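Local coordinates for sporulation-control protein spo0M (Bacillus subtilis, PDB 5CL2) that controls the expression of spo0A and is required for the cell to pass the morphological stage 0 of sporulation, at residues F146-A151 against F169-T174; E184-F189 against V202-R207. All coordinates share one frame; numbering follows the deposited sequence.

Contact 1. Residues F146-A151 against F169-T174; sequences FRLNEA and FEFVPT
N149 and E170 meet twice, once through side chains that run side by side and once through the backbone. N149 ND2 donates to E170 OE2 at 3.0 Å in a nearly straight bond (169° at the hydrogen); the oxygen lies in the amide plane, whereas the nitrogen stands above the carboxylate plane. E170 O is gripped by two amides, N149 N at 2.7 Å and E150 N at 3.0 Å, while E170 N returns a bond to E150 O. The N149 side chain extends with CG anti to the backbone N (chi1 -165°), which aims ND2 at E170 and leaves OD1 to accept from R147 NH1 at 2.9 Å. With an alanine here, E170 OE2 is likely to lose this donor and the R147 guanidinium the oxygen that helps fix its rotation. V172 CG2 packs on N149 CB at 3.5 Å, and R147 NH2 lies alongside the same valine; R147 and V172 are also tied by a reciprocal pair of backbone bonds.

The side chains of F146, L148, F169 and F171 form an apolar group on the opposite face of the hairpin. L148 CD1 sits over one face of the F171 ring, 4.1 Å from its centroid and 15° off the normal, a CH-pi contact, and it also meets the edge of the F169 ring. Nearer the start of the strand, F146 CD2 touches F171 CB at 3.7 Å.

Further out, helix 132-143 packs on this aromatic side through L138 and I141, and E142 OE2 accepts from L148 N. On the polar side, E170 OE1 forms a salt bridge with R205, so both carboxylate oxygens have partners. Two consecutive residues, N149 and E150, facing the single residue E170 define a classic beta bulge, here set in the antiparallel hairpin of strands 146-155 and 165-173.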
loop_
_atom_site.group_PDB
_atom_site.type_symbol
_atom_site.label_atom_id
_atom_site.label_comp_id
_atom_site.label_asym_id
_atom_site.label_seq_id
_atom_site.Cartn_x
_atom_site.Cartn_y
_atom_site.Cartn_z
ATOM N N PHE A 146 -6.030 -23.134 -19.925
ATOM C CA PHE A 146 -6.899 -22.739 -18.817
ATOM C C PHE A 146 -8.093 -21.930 -19.299
ATOM O O PHE A 146 -8.089 -21.412 -20.413
ATOM C CB PHE A 146 -6.129 -21.930 -17.788
ATOM C CG PHE A 146 -5.206 -22.736 -16.971
ATOM C CD1 PHE A 146 -3.944 -23.052 -17.440
ATOM C CD2 PHE A 146 -5.588 -23.189 -15.725
ATOM C CE1 PHE A 146 -3.076 -23.814 -16.674
ATOM C CE2 PHE A 146 -4.721 -23.943 -14.951
ATOM C CZ PHE A 146 -3.471 -24.257 -15.432
ATOM N N ARG A 147 -9.123 -21.822 -18.462
ATOM C CA ARG A 147 -10.234 -20.932 -18.784
ATOM C C ARG A 147 -10.547 -20.088 -17.531
ATOM O O ARG A 147 -10.619 -20.621 -16.415
ATOM C CB ARG A 147 -11.449 -21.742 -19.262
ATOM C CG ARG A 147 -12.571 -20.917 -19.867
ATOM C CD ARG A 147 -13.721 -20.789 -18.900
ATOM N NE ARG A 147 -13.889 -22.030 -18.141
ATOM C CZ ARG A 147 -14.585 -22.120 -17.011
ATOM N NH1 ARG A 147 -15.182 -21.047 -16.509
ATOM N NH2 ARG A 147 -14.683 -23.279 -16.376
ATOM N N LEU A 148 -10.714 -18.776 -17.704
ATOM C CA LEU A 148 -10.981 -17.914 -16.548
ATOM C C LEU A 148 -12.332 -18.254 -15.957
ATOM O O LEU A 148 -13.348 -18.235 -16.648
ATOM C CB LEU A 148 -10.946 -16.440 -16.927
ATOM C CG LEU A 148 -11.261 -15.515 -15.740
ATOM C CD1 LEU A 148 -10.206 -15.611 -14.662
ATOM C CD2 LEU A 148 -11.463 -14.075 -16.170
ATOM N N ASN A 149 -12.338 -18.589 -14.674
ATOM C CA ASN A 149 -13.562 -19.058 -14.037
ATOM C C ASN A 149 -14.194 -17.995 -13.166
ATOM O O ASN A 149 -15.374 -17.648 -13.327
ATOM C CB ASN A 149 -13.310 -20.315 -13.200
ATOM C CG ASN A 149 -14.608 -21.023 -12.820
ATOM O OD1 ASN A 149 -15.510 -21.162 -13.643
ATOM N ND2 ASN A 149 -14.709 -21.453 -11.574
ATOM N N GLU A 150 -13.409 -17.495 -12.221
ATOM C CA GLU A 150 -13.913 -16.493 -11.300
ATOM C C GLU A 150 -12.912 -15.376 -11.123
ATOM O O GLU A 150 -11.732 -15.530 -11.420
ATOM C CB GLU A 150 -14.236 -17.126 -9.941
ATOM C CG GLU A 150 -15.731 -17.162 -9.655
ATOM C CD GLU A 150 -16.334 -15.765 -9.659
ATOM O OE1 GLU A 150 -15.826 -14.887 -8.934
ATOM O OE2 GLU A 150 -17.244 -15.516 -10.463
ATOM N N ALA A 151 -13.402 -14.218 -10.714
ATOM C CA ALA A 151 -12.536 -13.116 -10.316
ATOM C C ALA A 151 -13.260 -12.376 -9.219
ATOM O O ALA A 151 -14.472 -12.153 -9.321
ATOM C CB ALA A 151 -12.221 -12.204 -11.471
ATOM N N PHE A 169 -7.819 -13.837 -9.456
ATOM C CA PHE A 169 -8.302 -14.497 -10.672
ATOM C C PHE A 169 -8.169 -16.009 -10.536
ATOM O O PHE A 169 -7.077 -16.514 -10.270
ATOM C CB PHE A 169 -7.534 -14.012 -11.908
ATOM C CG PHE A 169 -7.742 -12.555 -12.204
ATOM C CD1 PHE A 169 -7.043 -11.595 -11.508
ATOM C CD2 PHE A 169 -8.656 -12.149 -13.154
ATOM C CE1 PHE A 169 -7.244 -10.245 -11.755
ATOM C CE2 PHE A 169 -8.858 -10.806 -13.405
ATOM C CZ PHE A 169 -8.154 -9.854 -12.696
ATOM N N GLU A 170 -9.273 -16.727 -10.716
ATOM C CA GLU A 170 -9.283 -18.187 -10.623
ATOM C C GLU A 170 -9.598 -18.814 -11.976
ATOM O O GLU A 170 -10.630 -18.513 -12.598
ATOM C CB GLU A 170 -10.291 -18.663 -9.584
ATOM C CG GLU A 170 -10.490 -20.158 -9.558
ATOM C CD GLU A 170 -11.794 -20.525 -8.888
ATOM O OE1 GLU A 170 -12.053 -19.980 -7.790
ATOM O OE2 GLU A 170 -12.553 -21.353 -9.447
ATOM N N PHE A 171 -8.664 -19.649 -12.428
ATOM C CA PHE A 171 -8.730 -20.356 -13.692
ATOM C C PHE A 171 -8.980 -21.836 -13.459
ATOM O O PHE A 171 -8.522 -22.402 -12.456
ATOM C CB PHE A 171 -7.430 -20.216 -14.470
ATOM C CG PHE A 171 -7.028 -18.808 -14.759
ATOM C CD1 PHE A 171 -6.349 -18.066 -13.809
ATOM C CD2 PHE A 171 -7.256 -18.253 -15.999
ATOM C CE1 PHE A 171 -5.943 -16.791 -14.076
ATOM C CE2 PHE A 171 -6.853 -16.966 -16.274
ATOM C CZ PHE A 171 -6.192 -16.237 -15.314
ATOM N N VAL A 172 -9.635 -22.467 -14.426
ATOM C CA VAL A 172 -9.910 -23.891 -14.392
ATOM C C VAL A 172 -9.137 -24.567 -15.539
ATOM O O VAL A 172 -9.070 -24.028 -16.654
ATOM C CB VAL A 172 -11.438 -24.150 -14.528
ATOM C CG1 VAL A 172 -11.738 -25.608 -14.752
ATOM C CG2 VAL A 172 -12.159 -23.663 -13.304
ATOM N N PRO A 173 -8.537 -25.739 -15.261
ATOM C CA PRO A 173 -7.724 -26.415 -16.290
ATOM C C PRO A 173 -8.624 -26.945 -17.386
ATOM O O PRO A 173 -9.610 -27.598 -17.067
ATOM C CB PRO A 173 -7.029 -27.570 -15.527
ATOM C CG PRO A 173 -7.834 -27.773 -14.293
ATOM C CD PRO A 173 -8.438 -26.398 -13.948
ATOM N N THR A 174 -8.330 -26.633 -18.641
ATOM C CA THR A 174 -9.097 -27.185 -19.751
ATOM C C THR A 174 -8.428 -28.308 -20.541
ATOM O O THR A 174 -9.038 -28.853 -21.454
ATOM C CB THR A 174 -9.466 -26.094 -20.731
ATOM O OG1 THR A 174 -8.267 -25.564 -21.306
ATOM C CG2 THR A 174 -10.199 -24.993 -20.008
#

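Contact 2. Residues E184-F189 against V202-R207; sequences ELELIF and VDRRAR
E184 and D203 are joined by an almost straight backbone bond, D203 N to E184 O at 2.8 Å (177° at the hydrogen), with the donor nearly in line with the carbonyl. Next to it L185 and V202 form a non-hydrogen-bonded antiparallel pair, and L185 CD1 meets V202 CG1 at 4.2 Å.

Carboxylates then take up amides of the turn 204-206, helical in its backbone angles. The E184 chain, bent back at chi2 (-75°), brings OE2 to A206 N at 3.2 Å on its syn side and to R205 N in a weak, angled bond. E186 OE1 receives a weak bond from R204 N and also lies against R204 CB at 3.5 Å.

Charge forms the third group. E186 OE2 lies over one face of the R205 guanidinium, 4.0 Å from R205 NE, with no N-H aimed at it. R205 NH2 is instead in a salt bridge with E168, NE being engaged by E170, and R204 pairs with E168 and G211 O. D203 OD1, a like charge 4.3 Å from E184 OE2, accepts from D183 N and, weakly, from E184 N.

Amide N-H groups and nearby arginines would probably favour the ionised glutamates, partly offset by D203 close to E184; the amide bonds, two of them weak, link strand and turn.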
loop_
_atom_site.group_PDB
_atom_site.type_symbol
_atom_site.label_atom_id
_atom_site.label_comp_id
_atom_site.label_asym_id
_atom_site.label_seq_id
_atom_site.Cartn_x
_atom_site.Cartn_y
_atom_site.Cartn_z
ATOM N N GLU A 184 -7.534 -26.065 -9.710
ATOM C CA GLU A 184 -7.566 -24.744 -10.311
ATOM C C GLU A 184 -6.346 -23.918 -9.957
ATOM O O GLU A 184 -5.670 -24.185 -8.966
ATOM C CB GLU A 184 -8.892 -24.005 -9.924
ATOM C CG GLU A 184 -9.012 -23.586 -8.476
ATOM C CD GLU A 184 -9.304 -24.744 -7.540
ATOM O OE1 GLU A 184 -10.129 -25.600 -7.885
ATOM O OE2 GLU A 184 -8.703 -24.820 -6.448
ATOM N N LEU A 185 -6.122 -22.890 -10.778
ATOM C CA LEU A 185 -5.028 -21.945 -10.657
ATOM C C LEU A 185 -5.517 -20.545 -10.198
ATOM O O LEU A 185 -6.557 -20.086 -10.627
ATOM C CB LEU A 185 -4.322 -21.826 -12.005
ATOM C CG LEU A 185 -3.249 -20.755 -12.124
ATOM C CD1 LEU A 185 -2.040 -21.126 -11.283
ATOM C CD2 LEU A 185 -2.904 -20.548 -13.578
ATOM N N GLU A 186 -4.764 -19.883 -9.329
ATOM C CA GLU A 186 -5.112 -18.559 -8.848
ATOM C C GLU A 186 -3.963 -17.613 -9.106
ATOM O O GLU A 186 -2.825 -17.916 -8.732
ATOM C CB GLU A 186 -5.425 -18.579 -7.349
ATOM C CG GLU A 186 -6.768 -19.217 -6.973
ATOM C CD GLU A 186 -6.686 -20.734 -6.813
ATOM O OE1 GLU A 186 -5.597 -21.295 -6.516
ATOM O OE2 GLU A 186 -7.736 -21.369 -6.970
ATOM N N LEU A 187 -4.272 -16.461 -9.706
ATOM C CA LEU A 187 -3.308 -15.407 -9.990
ATOM C C LEU A 187 -3.737 -14.103 -9.334
ATOM O O LEU A 187 -4.933 -13.768 -9.272
ATOM C CB LEU A 187 -3.139 -15.187 -11.499
ATOM C CG LEU A 187 -2.689 -16.370 -12.378
ATOM C CD1 LEU A 187 -2.142 -15.912 -13.728
ATOM C CD2 LEU A 187 -1.703 -17.286 -11.662
ATOM N N ILE A 188 -2.756 -13.394 -8.800
ATOM C CA ILE A 188 -2.954 -12.026 -8.366
ATOM C C ILE A 188 -2.020 -11.123 -9.155
ATOM O O ILE A 188 -0.814 -11.372 -9.219
ATOM C CB ILE A 188 -2.680 -11.851 -6.866
ATOM C CG1 ILE A 188 -3.685 -12.637 -6.041
ATOM C CG2 ILE A 188 -2.731 -10.360 -6.466
ATOM C CD1 ILE A 188 -3.202 -12.850 -4.616
ATOM N N PHE A 189 -2.577 -10.089 -9.769
ATOM C CA PHE A 189 -1.765 -9.090 -10.453
ATOM C C PHE A 189 -1.555 -7.861 -9.580
ATOM O O PHE A 189 -2.523 -7.263 -9.094
ATOM C CB PHE A 189 -2.428 -8.667 -11.745
ATOM C CG PHE A 189 -2.695 -9.788 -12.662
ATOM C CD1 PHE A 189 -1.696 -10.285 -13.467
ATOM C CD2 PHE A 189 -3.931 -10.375 -12.698
ATOM C CE1 PHE A 189 -1.933 -11.314 -14.314
ATOM C CE2 PHE A 189 -4.172 -11.429 -13.541
ATOM C CZ PHE A 189 -3.159 -11.898 -14.352
ATOM N N VAL A 202 -2.094 -22.617 -6.292
ATOM C CA VAL A 202 -2.927 -23.638 -6.913
ATOM C C VAL A 202 -3.824 -24.269 -5.869
ATOM O O VAL A 202 -3.490 -24.275 -4.683
ATOM C CB VAL A 202 -2.098 -24.765 -7.606
ATOM C CG1 VAL A 202 -1.076 -24.164 -8.584
ATOM C CG2 VAL A 202 -1.409 -25.622 -6.578
ATOM N N ASP A 203 -4.980 -24.756 -6.318
ATOM C CA ASP A 203 -5.866 -25.592 -5.501
ATOM C C ASP A 203 -6.361 -24.901 -4.228
ATOM O O ASP A 203 -6.675 -25.572 -3.246
ATOM C CB ASP A 203 -5.171 -26.925 -5.110
ATOM C CG ASP A 203 -4.964 -27.881 -6.303
ATOM O OD1 ASP A 203 -5.647 -27.723 -7.345
ATOM O OD2 ASP A 203 -4.150 -28.837 -6.173
ATOM N N ARG A 204 -6.507 -23.575 -4.259
ATOM C CA ARG A 204 -7.082 -22.855 -3.115
ATOM C C ARG A 204 -8.535 -23.264 -2.868
ATOM O O ARG A 204 -8.936 -23.457 -1.711
ATOM C CB ARG A 204 -6.962 -21.337 -3.321
ATOM C CG ARG A 204 -5.588 -20.793 -2.876
ATOM C CD ARG A 204 -5.401 -19.314 -3.225
ATOM N NE ARG A 204 -6.412 -18.438 -2.626
ATOM C CZ ARG A 204 -6.397 -18.049 -1.358
ATOM N NH1 ARG A 204 -5.432 -18.457 -0.540
ATOM N NH2 ARG A 204 -7.347 -17.252 -0.908
ATOM N N ARG A 205 -9.317 -23.446 -3.930
ATOM C CA ARG A 205 -10.705 -23.860 -3.733
ATOM C C ARG A 205 -10.754 -25.278 -3.224
ATOM O O ARG A 205 -11.510 -25.558 -2.299
ATOM C CB ARG A 205 -11.546 -23.782 -5.022
ATOM C CG ARG A 205 -11.664 -22.405 -5.636
ATOM C CD ARG A 205 -11.738 -21.340 -4.553
ATOM N NE ARG A 205 -11.077 -20.145 -5.050
ATOM C CZ ARG A 205 -10.338 -19.345 -4.295
ATOM N NH1 ARG A 205 -10.156 -19.603 -3.003
ATOM N NH2 ARG A 205 -9.765 -18.297 -4.844
ATOM N N ALA A 206 -9.934 -26.165 -3.803
ATOM C CA ALA A 206 -9.880 -27.547 -3.340
ATOM C C ALA A 206 -9.547 -27.566 -1.861
ATOM O O ALA A 206 -10.097 -28.356 -1.106
ATOM C CB ALA A 206 -8.839 -28.378 -4.142
ATOM N N ARG A 207 -8.646 -26.684 -1.448
ATOM C CA ARG A 207 -8.215 -26.651 -0.053
ATOM C C ARG A 207 -9.162 -25.813 0.826
ATOM O O ARG A 207 -8.954 -25.681 2.031
ATOM C CB ARG A 207 -6.789 -26.110 0.046
ATOM C CG ARG A 207 -5.748 -26.995 -0.640
ATOM C CD ARG A 207 -4.343 -26.519 -0.352
ATOM N NE ARG A 207 -3.997 -25.376 -1.180
ATOM C CZ ARG A 207 -3.019 -24.530 -0.893
ATOM N NH1 ARG A 207 -2.305 -24.701 0.214
ATOM N NH2 ARG A 207 -2.770 -23.505 -1.702
#

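In the fold
Both contacts are partly buried and reach the same antiparallel sheet, their centres about 9 Å apart. Contact 1 pairs strand 146-155, outermost within this chain, with strand 165-173; contact 2 sets the next strand, 185-191, against the loop that follows strand 195-202. Strands 165-173 and 185-191 are neighbours, joined by F171 N to L185 O at 2.8 Å. Contact 1 divides its chemistry by face, with buried aromatic packing toward helix 132-143 and polar bonds on the reverse, where R147 is exposed. In contact 2, carboxylate-to-amide bonding predominates; E184, L185, E186 and R204 are buried, A206 exposed. R205 of contact 2 and E170 of contact 1 make the charged link between them.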